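Local coordinates for protein folylpolyglutamate synthase/dihydrofolate synthase (Thermotoga maritima, PDB 1O5Z) that probably adds L-glutamate to dihydropteroate and to tetrahydrofolylpolyglutamates at the expense of ATP, serving folate biosynthesis, at residues Ile201-Arg212 with Ala224-Asp235. Sequence-based numbering, arbitrary orientation.
Sequences IKERVPLVTGER and ARKKSSRMYVID
Strands 207-209 and 231-233 pair in parallel as the two ends of a beta-alpha-beta unit in the Mur ligase middle domain. L207 N donates to R230 O, Y232 N to L207 O, T209 N to Y232 O and I234 N to T209 O. On one face, L207 CD2 lies 3.8 Å from M231 CG, side by side. T209 CG2 continues this row, touching M231 CE and V233 CG2, each at 4.0 Å. T209 OG1 stands anti to the backbone N (chi1 -174°), accepts from E211 N in an ST turn and also bonds I175 O. With an alanine here, E211 N and I175 O would probably lose this hydroxyl partner, and a gap would probably open beside M231 and V233. On the other face, V208 CG2 approaches Y232 CD1; P206 CB meets the ring edge at CE1. Past the strands, R212 NE and NH2 both grip D235 OD2, at 2.7 and 2.9 Å, from above the carboxylate plane; R212 NH2 also pairs with E274. I234 CG2 sits over the centre of the guanidinium. At the opposite end, R204 N bonds to K227 O at 2.7 Å, beside the Schellman motif at S228, after helix 214-227. That helix packs on T209 and M231 through M220, while helix 271-286 lies against V208 and Y232. Strand 231-233 is an edge strand of the sheet within the chain; strand 173-175 flanks 207-209 on its other side.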
# COMPACT_ATOMS: atom_id res chain seq x y z
N ILE A 201 -14.07 11.76 6.46
CA ILE A 201 -15.52 11.61 6.61
C ILE A 201 -16.22 12.85 6.05
O ILE A 201 -15.91 13.97 6.44
CB ILE A 201 -15.96 11.40 8.08
CG1 ILE A 201 -15.31 10.15 8.66
CG2 ILE A 201 -17.49 11.29 8.15
CD1 ILE A 201 -15.49 9.95 10.18
N LYS A 202 -17.17 12.60 5.14
CA LYS A 202 -17.81 13.64 4.34
C LYS A 202 -19.32 13.59 4.55
O LYS A 202 -19.88 12.53 4.87
CB LYS A 202 -17.46 13.44 2.88
CG LYS A 202 -15.96 13.62 2.55
CD LYS A 202 -15.47 15.06 2.82
CE LYS A 202 -13.96 15.15 2.84
NZ LYS A 202 -13.31 14.44 1.69
N GLU A 203 -19.96 14.74 4.37
CA GLU A 203 -21.37 14.90 4.69
C GLU A 203 -22.25 13.87 4.01
O GLU A 203 -22.26 13.76 2.81
CB GLU A 203 -21.83 16.31 4.29
CG GLU A 203 -23.27 16.65 4.68
CD GLU A 203 -23.46 16.91 6.16
OE1 GLU A 203 -22.44 17.10 6.87
OE2 GLU A 203 -24.64 16.94 6.60
N ARG A 204 -22.98 13.11 4.80
CA ARG A 204 -23.90 12.11 4.28
C ARG A 204 -23.21 10.93 3.61
O ARG A 204 -23.87 9.99 3.23
CB ARG A 204 -24.87 12.73 3.28
CG ARG A 204 -25.74 13.75 3.91
CD ARG A 204 -27.00 13.17 4.43
NE ARG A 204 -27.67 14.08 5.34
CZ ARG A 204 -28.79 13.80 5.97
NH1 ARG A 204 -29.39 12.62 5.77
NH2 ARG A 204 -29.33 14.68 6.81
N VAL A 205 -21.89 10.94 3.52
CA VAL A 205 -21.17 9.87 2.87
C VAL A 205 -20.93 8.85 3.93
O VAL A 205 -20.42 9.18 4.98
CB VAL A 205 -19.80 10.34 2.31
CG1 VAL A 205 -18.93 9.18 1.85
CG2 VAL A 205 -20.00 11.33 1.17
N PRO A 206 -21.26 7.61 3.68
CA PRO A 206 -21.02 6.58 4.70
C PRO A 206 -19.54 6.44 5.05
O PRO A 206 -18.65 6.86 4.29
CB PRO A 206 -21.53 5.30 4.06
CG PRO A 206 -21.54 5.60 2.57
CD PRO A 206 -21.92 7.05 2.48
N LEU A 207 -19.31 5.88 6.24
CA LEU A 207 -17.97 5.55 6.71
C LEU A 207 -17.94 4.06 7.04
O LEU A 207 -18.85 3.54 7.74
CB LEU A 207 -17.64 6.33 7.99
CG LEU A 207 -16.51 5.74 8.86
CD1 LEU A 207 -15.15 5.83 8.10
CD2 LEU A 207 -16.46 6.45 10.20
N VAL A 208 -16.88 3.39 6.58
CA VAL A 208 -16.60 2.01 6.97
C VAL A 208 -15.27 1.91 7.71
O VAL A 208 -14.27 2.46 7.28
CB VAL A 208 -16.55 1.13 5.75
CG1 VAL A 208 -16.23 -0.31 6.14
CG2 VAL A 208 -17.85 1.22 5.04
N THR A 209 -15.27 1.21 8.84
CA THR A 209 -14.04 0.97 9.60
C THR A 209 -13.81 -0.46 10.12
O THR A 209 -14.73 -1.17 10.56
CB THR A 209 -13.85 2.05 10.73
OG1 THR A 209 -12.56 1.89 11.37
CG2 THR A 209 -14.90 1.91 11.81
N GLY A 210 -12.53 -0.84 10.05
CA GLY A 210 -12.04 -2.10 10.62
C GLY A 210 -11.47 -1.90 12.00
O GLY A 210 -10.81 -2.79 12.54
N GLU A 211 -11.76 -0.75 12.61
CA GLU A 211 -11.15 -0.37 13.88
C GLU A 211 -12.04 -0.88 15.01
O GLU A 211 -13.27 -0.93 14.87
CB GLU A 211 -10.93 1.14 13.97
CG GLU A 211 -10.18 1.64 15.23
CD GLU A 211 -8.90 0.87 15.53
OE1 GLU A 211 -8.05 0.67 14.62
OE2 GLU A 211 -8.73 0.44 16.69
N ARG A 212 -11.37 -1.30 16.08
CA ARG A 212 -12.00 -1.79 17.28
C ARG A 212 -11.62 -1.01 18.55
O ARG A 212 -12.32 -1.13 19.55
CB ARG A 212 -11.63 -3.26 17.48
CG ARG A 212 -12.15 -4.22 16.42
CD ARG A 212 -11.99 -5.64 16.92
NE ARG A 212 -12.54 -6.68 16.05
CZ ARG A 212 -11.94 -7.11 14.95
NH1 ARG A 212 -10.78 -6.58 14.54
NH2 ARG A 212 -12.52 -8.05 14.23
N ALA A 224 -18.86 11.26 12.17
CA ALA A 224 -19.94 10.70 11.33
C ALA A 224 -21.32 11.15 11.78
O ALA A 224 -22.15 11.53 10.97
CB ALA A 224 -19.87 9.18 11.32
N ARG A 225 -21.59 11.10 13.08
CA ARG A 225 -22.87 11.55 13.60
C ARG A 225 -23.07 13.02 13.23
O ARG A 225 -24.15 13.41 12.84
CB ARG A 225 -22.92 11.36 15.12
CG ARG A 225 -24.20 11.87 15.79
CD ARG A 225 -24.33 11.51 17.31
NE ARG A 225 -23.04 11.53 18.03
CZ ARG A 225 -22.33 10.45 18.44
NH1 ARG A 225 -22.76 9.20 18.24
NH2 ARG A 225 -21.17 10.62 19.06
N LYS A 226 -22.02 13.83 13.36
CA LYS A 226 -22.05 15.24 12.96
C LYS A 226 -22.28 15.41 11.48
O LYS A 226 -23.06 16.25 11.09
CB LYS A 226 -20.73 15.93 13.29
CG LYS A 226 -20.76 16.81 14.51
CD LYS A 226 -19.33 17.37 14.80
CE LYS A 226 -19.35 18.82 15.35
NZ LYS A 226 -19.78 18.94 16.76
N LYS A 227 -21.55 14.63 10.67
CA LYS A 227 -21.68 14.68 9.19
C LYS A 227 -22.93 13.94 8.62
O LYS A 227 -23.14 13.89 7.39
CB LYS A 227 -20.41 14.12 8.54
CG LYS A 227 -19.17 14.89 8.93
CD LYS A 227 -18.85 16.03 8.00
CE LYS A 227 -18.25 17.20 8.79
NZ LYS A 227 -16.96 17.73 8.21
N SER A 228 -23.74 13.37 9.51
CA SER A 228 -24.89 12.56 9.13
C SER A 228 -24.49 11.41 8.19
O SER A 228 -25.19 11.06 7.23
CB SER A 228 -25.99 13.45 8.54
OG SER A 228 -26.14 14.63 9.31
N SER A 229 -23.33 10.83 8.50
CA SER A 229 -22.75 9.71 7.76
C SER A 229 -23.08 8.42 8.47
O SER A 229 -22.81 8.25 9.66
CB SER A 229 -21.24 9.84 7.75
OG SER A 229 -20.85 11.02 7.08
N ARG A 230 -23.65 7.49 7.73
CA ARG A 230 -23.85 6.17 8.26
C ARG A 230 -22.49 5.47 8.40
O ARG A 230 -21.73 5.38 7.46
CB ARG A 230 -24.78 5.38 7.35
CG ARG A 230 -25.22 4.08 7.96
CD ARG A 230 -26.41 3.45 7.25
NE ARG A 230 -26.96 2.21 7.82
CZ ARG A 230 -26.48 1.46 8.86
NH1 ARG A 230 -25.36 1.75 9.58
NH2 ARG A 230 -27.17 0.36 9.16
N MET A 231 -22.24 4.95 9.60
CA MET A 231 -20.99 4.31 9.97
C MET A 231 -21.13 2.79 10.11
O MET A 231 -22.04 2.29 10.79
CB MET A 231 -20.55 4.88 11.32
CG MET A 231 -19.20 4.39 11.80
SD MET A 231 -18.73 5.39 13.23
CE MET A 231 -17.15 4.65 13.65
N TYR A 232 -20.20 2.06 9.52
CA TYR A 232 -20.21 0.62 9.67
C TYR A 232 -18.91 0.17 10.25
O TYR A 232 -17.84 0.59 9.79
CB TYR A 232 -20.37 -0.07 8.34
CG TYR A 232 -21.55 0.34 7.52
CD1 TYR A 232 -21.46 1.47 6.70
CD2 TYR A 232 -22.74 -0.41 7.53
CE1 TYR A 232 -22.53 1.85 5.90
CE2 TYR A 232 -23.82 -0.06 6.73
CZ TYR A 232 -23.70 1.08 5.90
OH TYR A 232 -24.74 1.48 5.08
N VAL A 233 -19.00 -0.71 11.21
CA VAL A 233 -17.88 -1.04 12.05
C VAL A 233 -17.72 -2.54 12.10
O VAL A 233 -18.68 -3.26 12.34
CB VAL A 233 -18.17 -0.54 13.47
CG1 VAL A 233 -17.05 -0.97 14.43
CG2 VAL A 233 -18.37 0.96 13.47
N ILE A 234 -16.52 -3.02 11.91
CA ILE A 234 -16.28 -4.47 11.94
C ILE A 234 -16.81 -5.11 13.22
O ILE A 234 -16.75 -4.51 14.29
CB ILE A 234 -14.78 -4.76 11.79
CG1 ILE A 234 -14.55 -6.25 11.52
CG2 ILE A 234 -14.00 -4.29 13.03
CD1 ILE A 234 -13.21 -6.53 10.97
N ASP A 235 -17.31 -6.34 13.12
CA ASP A 235 -17.97 -7.05 14.24
C ASP A 235 -19.28 -6.45 14.71
O ASP A 235 -20.06 -7.17 15.33
CB ASP A 235 -17.06 -7.22 15.45
CG ASP A 235 -15.84 -8.09 15.16
OD1 ASP A 235 -15.85 -8.83 14.14
OD2 ASP A 235 -14.84 -8.11 15.91
O HOH W 1 -24.52 16.71 9.07
O HOH W 2 -24.24 7.67 5.22
O HOH W 3 -15.01 -2.67 15.96